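Local atomic coordinates of lysine/ornithine decarboxylase (Vibrio vulnificus, PDB entry 2PLJ), a protein that decarboxylates lysine and ornithine, probably with pyridoxal phosphate as cofactor, and is seen here with the ornithine product putrescine joined to that cofactor. Residues H82-P87 with S103-T108; K86-P91 with Y388-A393. All coordinates share one frame; numbering follows the deposited sequence.

Contact 1: H82-P87 with S103-T108; sequences HYALKP and SFDLAT. With P3T ((4-{[(4-aminobutyl)amino]methyl}-5-hydroxy-6-methylpyridin-3-yl)methyl dihydrogen phosphate), chain D.
Strand 79-84 and strand 103-106 are the two strands of a beta-alpha-beta unit in the beta/alpha barrel, and where they end His82, Tyr83 and Ala84 pair in parallel register with Ser103, Phe104 and Asp105. Tyr83 is gripped through both backbone polar atoms: its N donates to Ser103 O (2.8 Å) and its O accepts from Asp105 N (2.8 Å). A longer, straight bond from Leu85 N to Asp105 O (3.3 Å) carries the pairing just past the strand end. Asp105 O also accepts a hydrogen bond from a water, which in turn accepts one from Lys86 N, tying the turn back to the strand. Ser103 CB sits over one face of the His82 imidazole, 3.5 Å from its centroid, as a CH-pi contact. Beside the face that carries Tyr83 and Phe104, Leu85 CD1 touches Phe104 CD1 and Leu106 CD2. With its CG anti to the backbone N (chi1 169°), the Asp105 carboxylate reaches past Ala84, OD2 resting 3.5 Å from Ala84 CB and 3.8 Å from the pyridine nitrogen NAO of P3T. Its other oxygen, OD1, is held by Thr128. Lys86 leaves the turn with its chain bent at the last two torsions; NZ is modelled covalently joined to P3T CAG (1.3 Å), but the 2.0 Å between Lys86 NZ and P3T NAN makes the local geometry doubtful. Tyr83 and Phe104 pack on helix 91-100, the connection of the unit, while Leu85 and Leu106 lean on helix 109-117; Ile126 of the next strand, 125-127, lies against His82 and Asp105.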
ATOM      1  N   HIS A  82      17.904 -17.525   9.381  1.00 13.79           N
ATOM      2  CA  HIS A  82      17.467 -16.267   9.974  1.00 13.44           C
ATOM      3  C   HIS A  82      16.158 -15.834   9.323  1.00 13.85           C
ATOM      4  O   HIS A  82      16.161 -15.289   8.214  1.00 13.46           O
ATOM      5  CB  HIS A  82      18.561 -15.203   9.752  1.00 14.01           C
ATOM      6  CG  HIS A  82      19.744 -15.352  10.673  1.00 13.61           C
ATOM      7  ND1 HIS A  82      20.722 -16.306  10.495  1.00 17.76           N
ATOM      8  CD2 HIS A  82      20.099 -14.655  11.785  1.00 11.45           C
ATOM      9  CE1 HIS A  82      21.638 -16.189  11.449  1.00 13.41           C
ATOM     10  NE2 HIS A  82      21.270 -15.213  12.258  1.00 17.10           N
ATOM     11  N   TYR A  83      15.044 -16.055  10.008  1.00 13.41           N
ATOM     12  CA  TYR A  83      13.741 -15.605   9.438  1.00 13.77           C
ATOM     13  C   TYR A  83      13.697 -14.084   9.195  1.00 13.34           C
ATOM     14  O   TYR A  83      13.926 -13.306  10.122  1.00 13.80           O
ATOM     15  CB  TYR A  83      12.617 -16.012  10.406  1.00 13.80           C
ATOM     16  CG  TYR A  83      11.274 -15.471   9.951  1.00 15.22           C
ATOM     17  CD1 TYR A  83      10.738 -15.837   8.714  1.00 16.50           C
ATOM     18  CD2 TYR A  83      10.548 -14.583  10.753  1.00 16.80           C
ATOM     19  CE1 TYR A  83       9.476 -15.359   8.310  1.00 15.07           C
ATOM     20  CE2 TYR A  83       9.293 -14.086  10.352  1.00 14.73           C
ATOM     21  CZ  TYR A  83       8.781 -14.469   9.116  1.00 13.58           C
ATOM     22  OH  TYR A  83       7.538 -14.008   8.718  1.00 15.62           O
ATOM     23  N   ALA A  84      13.416 -13.685   7.952  1.00 13.75           N
ATOM     24  CA  ALA A  84      13.266 -12.272   7.616  1.00 13.64           C
ATOM     25  C   ALA A  84      11.855 -11.828   8.051  1.00 13.93           C
ATOM     26  O   ALA A  84      10.816 -12.349   7.553  1.00 14.40           O
ATOM     27  CB  ALA A  84      13.475 -12.040   6.101  1.00 15.69           C
ATOM     28  N   LEU A  85      11.812 -10.911   9.003  1.00 14.44           N
ATOM     29  CA  LEU A  85      10.515 -10.431   9.507  1.00 14.67           C
ATOM     30  C   LEU A  85       9.719  -9.745   8.410  1.00 14.80           C
ATOM     31  O   LEU A  85       8.477  -9.763   8.444  1.00 14.91           O
ATOM     32  CB  LEU A  85      10.680  -9.470  10.684  1.00 16.35           C
ATOM     33  CG  LEU A  85      10.668 -10.132  12.064  1.00 14.22           C
ATOM     34  CD1 LEU A  85      11.846 -11.063  12.218  1.00 17.29           C
ATOM     35  CD2 LEU A  85      10.622  -9.037  13.150  1.00 17.34           C
ATOM     36  N   LYS A  86      10.414  -9.107   7.470  1.00 15.10           N
ATOM     37  CA  LYS A  86       9.781  -8.203   6.436  1.00 16.41           C
ATOM     38  C   LYS A  86       8.424  -8.715   5.856  1.00 15.03           C
ATOM     39  O   LYS A  86       7.400  -7.993   5.855  1.00 14.68           O
ATOM     40  CB  LYS A  86      10.750  -8.023   5.230  1.00 18.31           C
ATOM     41  CG  LYS A  86      11.975  -7.132   5.386  1.00 23.37           C
ATOM     42  CD  LYS A  86      12.820  -7.235   4.092  1.00 23.02           C
ATOM     43  CE  LYS A  86      12.037  -7.914   2.918  1.00 29.41           C
ATOM     44  NZ  LYS A  86      12.765  -8.867   2.002  1.00 29.06           N
ATOM     45  N   PRO A  87       8.399  -9.964   5.332  1.00 15.04           N
ATOM     46  CA  PRO A  87       7.133 -10.401   4.713  1.00 13.36           C
ATOM     47  C   PRO A  87       5.931 -10.574   5.642  1.00 13.62           C
ATOM     48  O   PRO A  87       4.777 -10.516   5.169  1.00 13.54           O
ATOM     49  CB  PRO A  87       7.477 -11.761   4.109  1.00 13.63           C
ATOM     50  CG  PRO A  87       8.659 -12.247   4.978  1.00 16.36           C
ATOM     51  CD  PRO A  87       9.458 -10.988   5.173  1.00 14.51           C
ATOM     52  N   SER A 103      16.758 -18.415  13.983  1.00 14.27           N
ATOM     53  CA  SER A 103      17.351 -17.098  14.202  1.00 14.38           C
ATOM     54  C   SER A 103      16.520 -16.081  13.366  1.00 13.78           C
ATOM     55  O   SER A 103      15.484 -16.462  12.761  1.00 13.38           O
ATOM     56  CB  SER A 103      18.830 -17.111  13.789  1.00 14.83           C
ATOM     57  OG  SER A 103      19.565 -18.016  14.608  1.00 14.79           O
ATOM     58  N   PHE A 104      16.949 -14.812  13.353  1.00 13.28           N
ATOM     59  CA  PHE A 104      16.114 -13.724  12.761  1.00 13.92           C
ATOM     60  C   PHE A 104      16.961 -12.737  11.992  1.00 14.92           C
ATOM     61  O   PHE A 104      18.131 -12.493  12.322  1.00 14.04           O
ATOM     62  CB  PHE A 104      15.327 -13.026  13.881  1.00 14.39           C
ATOM     63  CG  PHE A 104      14.378 -13.962  14.571  1.00 13.67           C
ATOM     64  CD1 PHE A 104      13.139 -14.265  13.994  1.00 15.22           C
ATOM     65  CD2 PHE A 104      14.791 -14.654  15.711  1.00 14.31           C
ATOM     66  CE1 PHE A 104      12.265 -15.191  14.613  1.00 14.29           C
ATOM     67  CE2 PHE A 104      13.939 -15.591  16.324  1.00 16.02           C
ATOM     68  CZ  PHE A 104      12.672 -15.853  15.765  1.00 15.76           C
ATOM     69  N   ASP A 105      16.332 -12.191  10.973  1.00 14.60           N
ATOM     70  CA  ASP A 105      16.903 -11.210  10.077  1.00 15.32           C
ATOM     71  C   ASP A 105      16.036  -9.958  10.206  1.00 15.79           C
ATOM     72  O   ASP A 105      14.828  -9.999   9.933  1.00 15.51           O
ATOM     73  CB  ASP A 105      16.868 -11.745   8.655  1.00 15.40           C
ATOM     74  CG  ASP A 105      17.195 -10.685   7.626  1.00 20.49           C
ATOM     75  OD1 ASP A 105      17.965  -9.757   7.987  1.00 25.66           O
ATOM     76  OD2 ASP A 105      16.735 -10.814   6.462  1.00 22.11           O
ATOM     77  N   LEU A 106      16.661  -8.876  10.670  1.00 14.72           N
ATOM     78  CA  LEU A 106      16.024  -7.586  10.995  1.00 15.25           C
ATOM     79  C   LEU A 106      16.465  -6.521   9.974  1.00 15.87           C
ATOM     80  O   LEU A 106      17.586  -6.541   9.509  1.00 18.08           O
ATOM     81  CB  LEU A 106      16.487  -7.113  12.393  1.00 14.80           C
ATOM     82  CG  LEU A 106      16.437  -8.160  13.514  1.00 14.34           C
ATOM     83  CD1 LEU A 106      16.932  -7.489  14.789  1.00 16.65           C
ATOM     84  CD2 LEU A 106      15.024  -8.747  13.670  1.00 17.25           C
ATOM     85  N   ALA A 107      15.575  -5.591   9.655  1.00 15.84           N
ATOM     86  CA  ALA A 107      15.899  -4.554   8.689  1.00 16.03           C
ATOM     87  C   ALA A 107      15.722  -3.132   9.204  1.00 15.49           C
ATOM     88  O   ALA A 107      16.199  -2.194   8.554  1.00 14.82           O
ATOM     89  CB  ALA A 107      15.035  -4.762   7.472  1.00 18.66           C
ATOM     90  N   THR A 108      14.986  -2.972  10.314  1.00 13.78           N
ATOM     91  CA  THR A 108      14.643  -1.663  10.858  1.00 13.87           C
ATOM     92  C   THR A 108      14.536  -1.693  12.382  1.00 14.14           C
ATOM     93  O   THR A 108      14.382  -2.756  13.013  1.00 13.74           O
ATOM     94  CB  THR A 108      13.275  -1.141  10.325  1.00 14.32           C
ATOM     95  OG1 THR A 108      12.242  -2.014  10.801  1.00 13.38           O
ATOM     96  CG2 THR A 108      13.261  -1.095   8.774  1.00 15.08           C
TER
HETATM   97  OAE P3T D 501      12.802 -15.231   1.335  1.00 15.82           O
HETATM   98  PAU P3T D 501      12.211 -13.909   0.683  1.00 17.90           P
HETATM   99  OAF P3T D 501      10.893 -13.449   1.470  1.00 17.28           O
HETATM  100  OAC P3T D 501      11.972 -13.983  -0.815  1.00 17.00           O
HETATM  101  OAP P3T D 501      13.212 -12.659   0.914  1.00 16.51           O
HETATM  102  CAM P3T D 501      13.532 -12.262   2.314  1.00 19.33           C
HETATM  103  CAS P3T D 501      14.674 -11.243   2.195  1.00 19.91           C
HETATM  104  CAH P3T D 501      15.892 -11.699   2.716  1.00 20.96           C
HETATM  105  NAO P3T D 501      16.969 -10.915   2.664  1.00 20.17           N
HETATM  106  CAQ P3T D 501      16.948  -9.714   2.097  1.00 20.56           C
HETATM  107  CAA P3T D 501      18.255  -8.883   2.046  1.00 23.13           C
HETATM  108  CAR P3T D 501      15.764  -9.207   1.523  1.00 21.36           C
HETATM  109  OAD P3T D 501      15.776  -7.984   0.972  1.00 22.15           O
HETATM  110  CAT P3T D 501      14.592  -9.992   1.556  1.00 18.18           C
HETATM  111  CAG P3T D 501      13.373  -9.461   1.033  1.00 19.95           C
HETATM  112  NAN P3T D 501      13.411  -8.512   0.109  1.00 24.54           N
HETATM  113  CAL P3T D 501      12.236  -7.823  -0.515  1.00 25.66           C
HETATM  114  CAK P3T D 501      11.150  -8.801  -0.992  1.00 21.96           C
HETATM  115  CAJ P3T D 501       9.979  -7.913  -1.520  1.00 21.35           C
HETATM  116  CAI P3T D 501       8.820  -8.779  -2.026  1.00 21.89           C
HETATM  117  NAB P3T D 501       7.790  -7.975  -2.727  1.00 18.86           N
HETATM  118  O   HOH W   1      13.382  -8.374   8.053  1.00 19.92           O

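Contact 2: K86-P91 with Y388-A393. With P3T ((4-{[(4-aminobutyl)amino]methyl}-5-hydroxy-6-methylpyridin-3-yl)methyl dihydrogen phosphate), chain D.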
ATOM      1  N   LYS A  86      10.414  -9.107   7.470  1.00 15.10           N
ATOM      2  CA  LYS A  86       9.781  -8.203   6.436  1.00 16.41           C
ATOM      3  C   LYS A  86       8.424  -8.715   5.856  1.00 15.03           C
ATOM      4  O   LYS A  86       7.400  -7.993   5.855  1.00 14.68           O
ATOM      5  CB  LYS A  86      10.750  -8.023   5.230  1.00 18.31           C
ATOM      6  CG  LYS A  86      11.975  -7.132   5.386  1.00 23.37           C
ATOM      7  CD  LYS A  86      12.820  -7.235   4.092  1.00 23.02           C
ATOM      8  CE  LYS A  86      12.037  -7.914   2.918  1.00 29.41           C
ATOM      9  NZ  LYS A  86      12.765  -8.867   2.002  1.00 29.06           N
ATOM     10  N   PRO A  87       8.399  -9.964   5.332  1.00 15.04           N
ATOM     11  CA  PRO A  87       7.133 -10.401   4.713  1.00 13.36           C
ATOM     12  C   PRO A  87       5.931 -10.574   5.642  1.00 13.62           C
ATOM     13  O   PRO A  87       4.777 -10.516   5.169  1.00 13.54           O
ATOM     14  CB  PRO A  87       7.477 -11.761   4.109  1.00 13.63           C
ATOM     15  CG  PRO A  87       8.659 -12.247   4.978  1.00 16.36           C
ATOM     16  CD  PRO A  87       9.458 -10.988   5.173  1.00 14.51           C
ATOM     17  N   LEU A  88       6.192 -10.839   6.924  1.00 12.80           N
ATOM     18  CA  LEU A  88       5.121 -11.088   7.924  1.00 13.78           C
ATOM     19  C   LEU A  88       5.750 -10.883   9.308  1.00 14.10           C
ATOM     20  O   LEU A  88       6.228 -11.831   9.909  1.00 15.18           O
ATOM     21  CB  LEU A  88       4.498 -12.495   7.777  1.00 14.16           C
ATOM     22  CG  LEU A  88       3.353 -12.737   8.768  1.00 14.77           C
ATOM     23  CD1 LEU A  88       2.233 -11.647   8.611  1.00 17.74           C
ATOM     24  CD2 LEU A  88       2.798 -14.162   8.625  1.00 13.73           C
ATOM     25  N   PRO A  89       5.834  -9.614   9.749  1.00 14.82           N
ATOM     26  CA  PRO A  89       6.491  -9.269  11.015  1.00 15.18           C
ATOM     27  C   PRO A  89       5.540  -9.445  12.184  1.00 15.96           C
ATOM     28  O   PRO A  89       5.154  -8.459  12.845  1.00 18.06           O
ATOM     29  CB  PRO A  89       6.847  -7.789  10.805  1.00 15.39           C
ATOM     30  CG  PRO A  89       5.701  -7.240   9.975  1.00 16.45           C
ATOM     31  CD  PRO A  89       5.377  -8.401   9.022  1.00 15.30           C
ATOM     32  N   HIS A  90       5.126 -10.687  12.429  1.00 16.04           N
ATOM     33  CA  HIS A  90       4.019 -10.951  13.350  1.00 15.28           C
ATOM     34  C   HIS A  90       4.582 -11.553  14.634  1.00 14.54           C
ATOM     35  O   HIS A  90       5.331 -12.522  14.597  1.00 14.74           O
ATOM     36  CB  HIS A  90       3.024 -11.897  12.693  1.00 15.70           C
ATOM     37  CG  HIS A  90       1.740 -12.046  13.446  1.00 16.14           C
ATOM     38  ND1 HIS A  90       1.692 -12.544  14.731  1.00 15.07           N
ATOM     39  CD2 HIS A  90       0.460 -11.800  13.081  1.00 17.61           C
ATOM     40  CE1 HIS A  90       0.434 -12.556  15.147  1.00 15.63           C
ATOM     41  NE2 HIS A  90      -0.337 -12.115  14.161  1.00 17.82           N
ATOM     42  N   PRO A  91       4.209 -10.987  15.789  1.00 14.41           N
ATOM     43  CA  PRO A  91       4.813 -11.461  17.056  1.00 15.23           C
ATOM     44  C   PRO A  91       4.598 -12.975  17.310  1.00 13.95           C
ATOM     45  O   PRO A  91       5.489 -13.634  17.855  1.00 13.20           O
ATOM     46  CB  PRO A  91       4.101 -10.646  18.143  1.00 15.87           C
ATOM     47  CG  PRO A  91       3.182  -9.718  17.449  1.00 18.42           C
ATOM     48  CD  PRO A  91       3.224  -9.903  15.966  1.00 15.17           C
ATOM     49  N   TYR A 388       4.085 -10.730   2.292  1.00 13.10           N
ATOM     50  CA  TYR A 388       3.920  -9.485   1.492  1.00 12.32           C
ATOM     51  C   TYR A 388       2.443  -9.292   1.115  1.00 12.40           C
ATOM     52  O   TYR A 388       2.098  -9.044  -0.057  1.00 13.12           O
ATOM     53  CB  TYR A 388       4.844  -9.484   0.249  1.00 12.27           C
ATOM     54  CG  TYR A 388       6.271  -9.879   0.585  1.00 13.13           C
ATOM     55  CD1 TYR A 388       7.101  -9.015   1.315  1.00 10.99           C
ATOM     56  CD2 TYR A 388       6.780 -11.138   0.193  1.00 13.60           C
ATOM     57  CE1 TYR A 388       8.412  -9.372   1.621  1.00 10.97           C
ATOM     58  CE2 TYR A 388       8.112 -11.521   0.494  1.00 11.17           C
ATOM     59  CZ  TYR A 388       8.907 -10.640   1.242  1.00 12.86           C
ATOM     60  OH  TYR A 388      10.187 -10.982   1.559  1.00 12.86           O
ATOM     61  N   THR A 389       1.594  -9.439   2.131  1.00 12.36           N
ATOM     62  CA  THR A 389       0.136  -9.245   1.978  1.00 13.41           C
ATOM     63  C   THR A 389      -0.308  -8.166   2.987  1.00 12.92           C
ATOM     64  O   THR A 389      -0.258  -6.963   2.674  1.00 13.38           O
ATOM     65  CB  THR A 389      -0.612 -10.610   2.136  1.00 13.21           C
ATOM     66  OG1 THR A 389      -0.182 -11.239   3.374  1.00 14.42           O
ATOM     67  CG2 THR A 389      -0.297 -11.539   0.942  1.00 13.84           C
ATOM     68  N   SER A 390      -0.667  -8.584   4.207  1.00 12.49           N
ATOM     69  CA  SER A 390      -0.991  -7.680   5.296  1.00 14.16           C
ATOM     70  C   SER A 390       0.192  -6.748   5.611  1.00 13.23           C
ATOM     71  O   SER A 390      -0.013  -5.576   5.969  1.00 14.42           O
ATOM     72  CB  SER A 390      -1.354  -8.467   6.567  1.00 14.87           C
ATOM     73  OG  SER A 390      -0.342  -9.387   6.909  1.00 16.11           O
ATOM     74  N   ALA A 391       1.421  -7.234   5.366  1.00 12.26           N
ATOM     75  CA  ALA A 391       2.602  -6.417   5.633  1.00 12.79           C
ATOM     76  C   ALA A 391       2.573  -5.111   4.813  1.00 12.66           C
ATOM     77  O   ALA A 391       3.160  -4.111   5.218  1.00 12.89           O
ATOM     78  CB  ALA A 391       3.916  -7.207   5.382  1.00 12.69           C
ATOM     79  N   THR A 392       1.934  -5.155   3.635  1.00 11.80           N
ATOM     80  CA  THR A 392       1.930  -4.016   2.729  1.00 12.53           C
ATOM     81  C   THR A 392       0.523  -3.382   2.596  1.00 13.18           C
ATOM     82  O   THR A 392       0.247  -2.645   1.647  1.00 13.55           O
ATOM     83  CB  THR A 392       2.535  -4.377   1.334  1.00 12.54           C
ATOM     84  OG1 THR A 392       1.843  -5.503   0.797  1.00 13.38           O
ATOM     85  CG2 THR A 392       4.005  -4.682   1.476  1.00 11.80           C
ATOM     86  N   ALA A 393      -0.371  -3.710   3.542  1.00 12.48           N
ATOM     87  CA  ALA A 393      -1.710  -3.119   3.566  1.00 12.75           C
ATOM     88  C   ALA A 393      -1.659  -1.614   3.866  1.00 12.73           C
ATOM     89  O   ALA A 393      -0.684  -1.117   4.505  1.00 12.88           O
ATOM     90  CB  ALA A 393      -2.624  -3.857   4.583  1.00 12.78           C
TER
HETATM   91  OAE P3T D 501      12.802 -15.231   1.335  1.00 15.82           O
HETATM   92  PAU P3T D 501      12.211 -13.909   0.683  1.00 17.90           P
HETATM   93  OAF P3T D 501      10.893 -13.449   1.470  1.00 17.28           O
HETATM   94  OAC P3T D 501      11.972 -13.983  -0.815  1.00 17.00           O
HETATM   95  OAP P3T D 501      13.212 -12.659   0.914  1.00 16.51           O
HETATM   96  CAM P3T D 501      13.532 -12.262   2.314  1.00 19.33           C
HETATM   97  CAS P3T D 501      14.674 -11.243   2.195  1.00 19.91           C
HETATM   98  CAH P3T D 501      15.892 -11.699   2.716  1.00 20.96           C
HETATM   99  NAO P3T D 501      16.969 -10.915   2.664  1.00 20.17           N
HETATM  100  CAQ P3T D 501      16.948  -9.714   2.097  1.00 20.56           C
HETATM  101  CAA P3T D 501      18.255  -8.883   2.046  1.00 23.13           C
HETATM  102  CAR P3T D 501      15.764  -9.207   1.523  1.00 21.36           C
HETATM  103  OAD P3T D 501      15.776  -7.984   0.972  1.00 22.15           O
HETATM  104  CAT P3T D 501      14.592  -9.992   1.556  1.00 18.18           C
HETATM  105  CAG P3T D 501      13.373  -9.461   1.033  1.00 19.95           C
HETATM  106  NAN P3T D 501      13.411  -8.512   0.109  1.00 24.54           N
HETATM  107  CAL P3T D 501      12.236  -7.823  -0.515  1.00 25.66           C
HETATM  108  CAK P3T D 501      11.150  -8.801  -0.992  1.00 21.96           C
HETATM  109  CAJ P3T D 501       9.979  -7.913  -1.520  1.00 21.35           C
HETATM  110  CAI P3T D 501       8.820  -8.779  -2.026  1.00 21.89           C
HETATM  111  NAB P3T D 501       7.790  -7.975  -2.727  1.00 18.86           N
HETATM  112  O   HOH W   2       2.144  -9.990   4.955  1.00 14.57           O
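Pro87 and Tyr388 form the tight half of this contact, where Tyr388 lines the cofactor pocket. Pro87 CB lies over one face of the Tyr388 ring, 3.5 Å from the centroid and 17° off the normal, a CH-pi contact; the opposite face carries CAI of the P3T aminobutyl chain, so the phenol is sandwiched between proline and product. A chi1 of -48° sets the ring beside its own backbone N, alongside Pro87, and lets OH donate to the phosphate oxygen OAF of P3T (2.6 Å). The backbones join here too: Tyr388 N gives a hydrogen bond to Pro87 O (3.0 Å). That oxygen also accepts from a water (2.7 Å), which in turn accepts from Thr389 N and Ala391 N. Toward the partly exposed Pro89, Ser390 and Ala391 the fit is looser: Ala391 CB still meets Pro87 O at 3.4 Å, but Pro89 CD is 4.1 Å from Ala391 CB, and Leu88 CD1 only brushes Ser390 OG. Helix 293-296 backs Pro87, Leu88 and Tyr388, helix 91-100 follows the first loop, and Phe396 and Phe398 of the second subunit pack on Tyr388 and Pro89.

In the fold
Contacts 1 and 2, whose centres lie about 11 Å apart, start from the same piece of chain and share Lys86 and Pro87. Contact 1 pairs the strand end that leads into this turn, and contact 2 joins the turn to a loop from the C-terminal part of the chain. A probable hydrogen bond from Tyr83 OH to Leu88 O (2.8 Å) connects them directly. Both meet P3T, but at different parts: Ala84 CB approaches CAM beside the phosphate ester and Asp105 OD2 the pyridine nitrogen NAO, Tyr388 the phosphate and aminobutyl chain, with Lys86 common to both. Asn397 of the second subunit packs on Lys86, placing the pocket near the dimer interface.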